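Local structure of alpha-galactosidase 1 (Saccharomyces cerevisiae, 3LRK) at residues S308-N320 against Y428-G441. The protein hydrolyses terminal, non-reducing alpha-D-galactose residues from alpha-D-galactosides such as galactose oligosaccharides, galactomannans and galactolipids. The protein carries 1 engineered substitution. Numbering follows the deposited sequence.
Sequences SQASVIAINQDSN and YKDGLSKNDTRLFG
Tyr428 sets its ring obliquely against Ala310, Ile313 and Ala314 of helix 310-316 and Gln317 just past its end, and has the largest surface buried by the contact. Successive turns present these partners, so they form one stripe along the helix and its C-terminal end. Ala314 CB is 3.9 Å from Tyr428 CD2, while Gln317 CB comes as near to CD1 on the other flank. Farther out, Ile313 CG2 lies 3.5 Å from Tyr428 CZ; chi1 of -60° places CG1 beside the backbone N and leaves the CG2 methyl anti to it, where it meets the phenol end. The buried hydroxyl is satisfied beyond the helix by the carbonyl O of Met64. A leucine in place of Tyr428 would probably cost Met64 O this hydrogen bond and open a gap beside Ile313.

Where helix 428-433 supplies the ring, residues 437-440 supply backbone. Ser311 and Leu439 approach to 4.1 Å between CA atoms, too close for bulky side chains to intervene. Ser311 OG, anti to its own N (chi1 -151°), gives a weak hydrogen bond to Leu439 O at 3.1 Å. Two waters bridge the same backbones: one accepts from Ser311 N and donates to Arg438 O, the other donates to both Ser311 O and Leu439 O. Alongside, Ala310 CB packs 3.8 Å from Leu439 CD2, a methyl that also lies at the edge of the Tyr428 ring, in its plane.

This is plain packing at a domain junction: helix 310-316 also touches helix 273-285 of the TIM-barrel domain and strand 461-469 of the C-terminal antiparallel beta domain. Its chemistry is twofold: packing round one tyrosine makes the largest single share of the burial, whereas small residues and bridging waters reconcile two closely apposed backbones.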
# COMPACT_ATOMS: atom_id res chain seq x y z
N SER A 308 -17.47 -11.93 -35.64
CA SER A 308 -17.13 -12.79 -36.76
C SER A 308 -15.95 -12.26 -37.59
O SER A 308 -15.63 -12.84 -38.64
CB SER A 308 -18.36 -13.03 -37.65
OG SER A 308 -18.59 -11.91 -38.48
N GLN A 309 -15.29 -11.20 -37.13
CA GLN A 309 -14.14 -10.65 -37.86
C GLN A 309 -12.91 -11.54 -37.74
O GLN A 309 -12.12 -11.44 -36.77
CB GLN A 309 -13.85 -9.19 -37.44
CG GLN A 309 -12.81 -8.46 -38.33
CD GLN A 309 -13.36 -8.05 -39.71
OE1 GLN A 309 -14.47 -8.42 -40.08
NE2 GLN A 309 -12.57 -7.30 -40.46
N ALA A 310 -12.73 -12.41 -38.74
CA ALA A 310 -11.64 -13.38 -38.78
C ALA A 310 -10.26 -12.77 -38.62
O ALA A 310 -9.40 -13.34 -37.97
CB ALA A 310 -11.72 -14.19 -40.07
N SER A 311 -10.07 -11.59 -39.21
CA SER A 311 -8.81 -10.85 -39.19
C SER A 311 -8.38 -10.49 -37.77
O SER A 311 -7.20 -10.53 -37.41
CB SER A 311 -9.00 -9.56 -39.99
OG SER A 311 -7.77 -9.16 -40.56
N VAL A 312 -9.36 -10.11 -36.95
CA VAL A 312 -9.09 -9.70 -35.58
C VAL A 312 -8.87 -10.92 -34.67
O VAL A 312 -7.98 -10.91 -33.81
CB VAL A 312 -10.20 -8.75 -35.06
CG1 VAL A 312 -10.03 -8.45 -33.57
CG2 VAL A 312 -10.20 -7.44 -35.87
N ILE A 313 -9.67 -11.96 -34.87
CA ILE A 313 -9.49 -13.25 -34.17
C ILE A 313 -8.11 -13.87 -34.44
O ILE A 313 -7.48 -14.43 -33.54
CB ILE A 313 -10.62 -14.25 -34.52
CG1 ILE A 313 -11.99 -13.69 -34.12
CG2 ILE A 313 -10.38 -15.63 -33.84
CD1 ILE A 313 -13.19 -14.51 -34.66
N ALA A 314 -7.64 -13.72 -35.68
CA ALA A 314 -6.33 -14.23 -36.06
C ALA A 314 -5.19 -13.58 -35.24
O ALA A 314 -4.19 -14.24 -34.94
CB ALA A 314 -6.09 -14.06 -37.55
N ILE A 315 -5.36 -12.30 -34.89
CA ILE A 315 -4.44 -11.60 -33.97
C ILE A 315 -4.44 -12.29 -32.61
O ILE A 315 -3.37 -12.59 -32.07
CB ILE A 315 -4.81 -10.10 -33.79
CG1 ILE A 315 -4.72 -9.33 -35.13
CG2 ILE A 315 -3.93 -9.42 -32.70
CD1 ILE A 315 -3.35 -9.42 -35.83
N ASN A 316 -5.63 -12.51 -32.07
CA ASN A 316 -5.82 -13.12 -30.76
C ASN A 316 -5.29 -14.54 -30.71
O ASN A 316 -4.79 -15.00 -29.69
CB ASN A 316 -7.31 -13.12 -30.38
CG ASN A 316 -7.55 -13.67 -28.97
OD1 ASN A 316 -7.99 -14.81 -28.82
ND2 ASN A 316 -7.24 -12.87 -27.96
N GLN A 317 -5.39 -15.22 -31.85
CA GLN A 317 -5.03 -16.63 -31.97
C GLN A 317 -3.68 -16.82 -32.65
O GLN A 317 -3.38 -17.91 -33.13
CB GLN A 317 -6.13 -17.39 -32.72
CG GLN A 317 -7.49 -17.41 -31.98
CD GLN A 317 -7.44 -18.22 -30.70
OE1 GLN A 317 -7.14 -19.41 -30.71
NE2 GLN A 317 -7.76 -17.57 -29.57
N ASP A 318 -2.87 -15.77 -32.67
CA ASP A 318 -1.50 -15.86 -33.17
C ASP A 318 -0.76 -17.00 -32.45
O ASP A 318 -0.84 -17.12 -31.23
CB ASP A 318 -0.75 -14.55 -32.96
CG ASP A 318 0.55 -14.47 -33.75
OD1 ASP A 318 0.53 -14.84 -34.95
OD2 ASP A 318 1.59 -14.05 -33.19
N SER A 319 -0.05 -17.83 -33.20
CA SER A 319 0.69 -18.91 -32.56
C SER A 319 1.88 -18.30 -31.81
O SER A 319 2.39 -17.25 -32.19
CB SER A 319 1.10 -20.00 -33.55
OG SER A 319 1.82 -19.44 -34.62
N ASN A 320 2.27 -18.93 -30.70
CA ASN A 320 3.32 -18.37 -29.83
C ASN A 320 2.99 -16.93 -29.40
O ASN A 320 3.87 -16.08 -29.26
CB ASN A 320 4.70 -18.46 -30.51
CG ASN A 320 5.00 -19.87 -31.01
OD1 ASN A 320 4.94 -20.84 -30.25
ND2 ASN A 320 5.31 -19.98 -32.30
N TYR A 428 -6.01 -20.82 -38.12
CA TYR A 428 -5.53 -19.46 -38.32
C TYR A 428 -4.07 -19.43 -38.79
O TYR A 428 -3.73 -18.67 -39.69
CB TYR A 428 -5.77 -18.60 -37.07
CG TYR A 428 -7.24 -18.30 -36.87
CD1 TYR A 428 -7.96 -18.88 -35.82
CD2 TYR A 428 -7.93 -17.48 -37.77
CE1 TYR A 428 -9.33 -18.62 -35.65
CE2 TYR A 428 -9.29 -17.22 -37.62
CZ TYR A 428 -9.98 -17.79 -36.55
OH TYR A 428 -11.33 -17.52 -36.41
N LYS A 429 -3.23 -20.28 -38.20
CA LYS A 429 -1.82 -20.40 -38.58
C LYS A 429 -1.67 -20.70 -40.07
O LYS A 429 -1.00 -19.96 -40.81
CB LYS A 429 -1.11 -21.49 -37.77
CG LYS A 429 0.40 -21.32 -37.67
CD LYS A 429 1.13 -22.65 -37.38
CE LYS A 429 1.97 -23.09 -38.59
NZ LYS A 429 2.37 -24.54 -38.57
N ASP A 430 -2.33 -21.77 -40.52
CA ASP A 430 -2.28 -22.20 -41.91
C ASP A 430 -2.81 -21.14 -42.87
O ASP A 430 -2.19 -20.86 -43.90
CB ASP A 430 -3.02 -23.53 -42.09
CG ASP A 430 -2.28 -24.70 -41.44
OD1 ASP A 430 -1.19 -24.50 -40.86
OD2 ASP A 430 -2.80 -25.83 -41.51
N GLY A 431 -3.95 -20.53 -42.52
CA GLY A 431 -4.54 -19.45 -43.30
C GLY A 431 -3.59 -18.28 -43.55
O GLY A 431 -3.49 -17.79 -44.67
N LEU A 432 -2.90 -17.85 -42.49
CA LEU A 432 -1.94 -16.74 -42.58
C LEU A 432 -0.76 -17.06 -43.51
O LEU A 432 -0.30 -16.19 -44.25
CB LEU A 432 -1.43 -16.34 -41.18
CG LEU A 432 -2.43 -15.67 -40.22
CD1 LEU A 432 -1.94 -15.75 -38.79
CD2 LEU A 432 -2.75 -14.23 -40.61
N SER A 433 -0.31 -18.32 -43.47
CA SER A 433 0.76 -18.81 -44.35
C SER A 433 0.36 -18.76 -45.82
O SER A 433 1.17 -18.40 -46.68
CB SER A 433 1.13 -20.25 -43.98
OG SER A 433 1.61 -20.33 -42.65
N LYS A 434 -0.89 -19.11 -46.11
CA LYS A 434 -1.38 -19.17 -47.48
C LYS A 434 -1.83 -17.80 -47.99
O LYS A 434 -2.45 -17.71 -49.06
CB LYS A 434 -2.51 -20.21 -47.60
CG LYS A 434 -2.07 -21.62 -47.25
CD LYS A 434 -3.21 -22.62 -47.37
CE LYS A 434 -2.78 -23.99 -46.86
NZ LYS A 434 -3.94 -24.92 -46.74
N ASN A 435 -1.52 -16.75 -47.23
CA ASN A 435 -1.86 -15.37 -47.59
C ASN A 435 -3.37 -15.15 -47.75
O ASN A 435 -3.81 -14.35 -48.59
CB ASN A 435 -1.09 -14.94 -48.85
CG ASN A 435 -0.84 -13.43 -48.93
OD1 ASN A 435 -1.62 -12.63 -48.41
ND2 ASN A 435 0.24 -13.06 -49.60
N ASP A 436 -4.17 -15.86 -46.95
CA ASP A 436 -5.63 -15.77 -47.02
C ASP A 436 -6.11 -14.35 -46.76
O ASP A 436 -5.87 -13.78 -45.69
CB ASP A 436 -6.28 -16.76 -46.05
CG ASP A 436 -7.74 -17.04 -46.39
OD1 ASP A 436 -8.54 -16.09 -46.49
OD2 ASP A 436 -8.08 -18.23 -46.54
N THR A 437 -6.79 -13.79 -47.76
CA THR A 437 -7.28 -12.40 -47.73
C THR A 437 -8.19 -12.11 -46.53
O THR A 437 -8.17 -11.01 -45.97
CB THR A 437 -8.00 -12.06 -49.07
OG1 THR A 437 -7.09 -12.27 -50.16
CG2 THR A 437 -8.48 -10.60 -49.10
N ARG A 438 -8.96 -13.12 -46.13
CA ARG A 438 -9.91 -12.96 -45.03
C ARG A 438 -9.25 -12.75 -43.67
O ARG A 438 -9.89 -12.23 -42.75
CB ARG A 438 -10.87 -14.15 -45.00
CG ARG A 438 -11.72 -14.28 -46.25
CD ARG A 438 -12.71 -15.44 -46.17
NE ARG A 438 -12.07 -16.74 -45.92
CZ ARG A 438 -11.44 -17.47 -46.83
NH1 ARG A 438 -11.32 -17.04 -48.08
NH2 ARG A 438 -10.90 -18.64 -46.49
N LEU A 439 -7.98 -13.13 -43.55
CA LEU A 439 -7.26 -13.02 -42.27
C LEU A 439 -6.34 -11.79 -42.16
O LEU A 439 -5.79 -11.52 -41.09
CB LEU A 439 -6.46 -14.30 -41.98
CG LEU A 439 -7.18 -15.66 -42.00
CD1 LEU A 439 -6.22 -16.75 -41.58
CD2 LEU A 439 -8.43 -15.68 -41.12
N PHE A 440 -6.17 -11.05 -43.25
CA PHE A 440 -5.25 -9.90 -43.25
C PHE A 440 -5.95 -8.55 -43.38
O PHE A 440 -5.35 -7.51 -43.09
CB PHE A 440 -4.18 -10.06 -44.34
CG PHE A 440 -3.12 -11.06 -44.00
CD1 PHE A 440 -3.18 -12.36 -44.51
CD2 PHE A 440 -2.07 -10.72 -43.15
CE1 PHE A 440 -2.21 -13.30 -44.18
CE2 PHE A 440 -1.09 -11.66 -42.81
CZ PHE A 440 -1.16 -12.95 -43.34
N GLY A 441 -7.21 -8.57 -43.78
CA GLY A 441 -7.93 -7.35 -44.14
C GLY A 441 -7.45 -6.84 -45.49
O GLY A 441 -7.02 -7.62 -46.34
O HOH W 1 -11.74 -10.70 -41.55
O HOH W 2 -4.69 -10.78 -38.81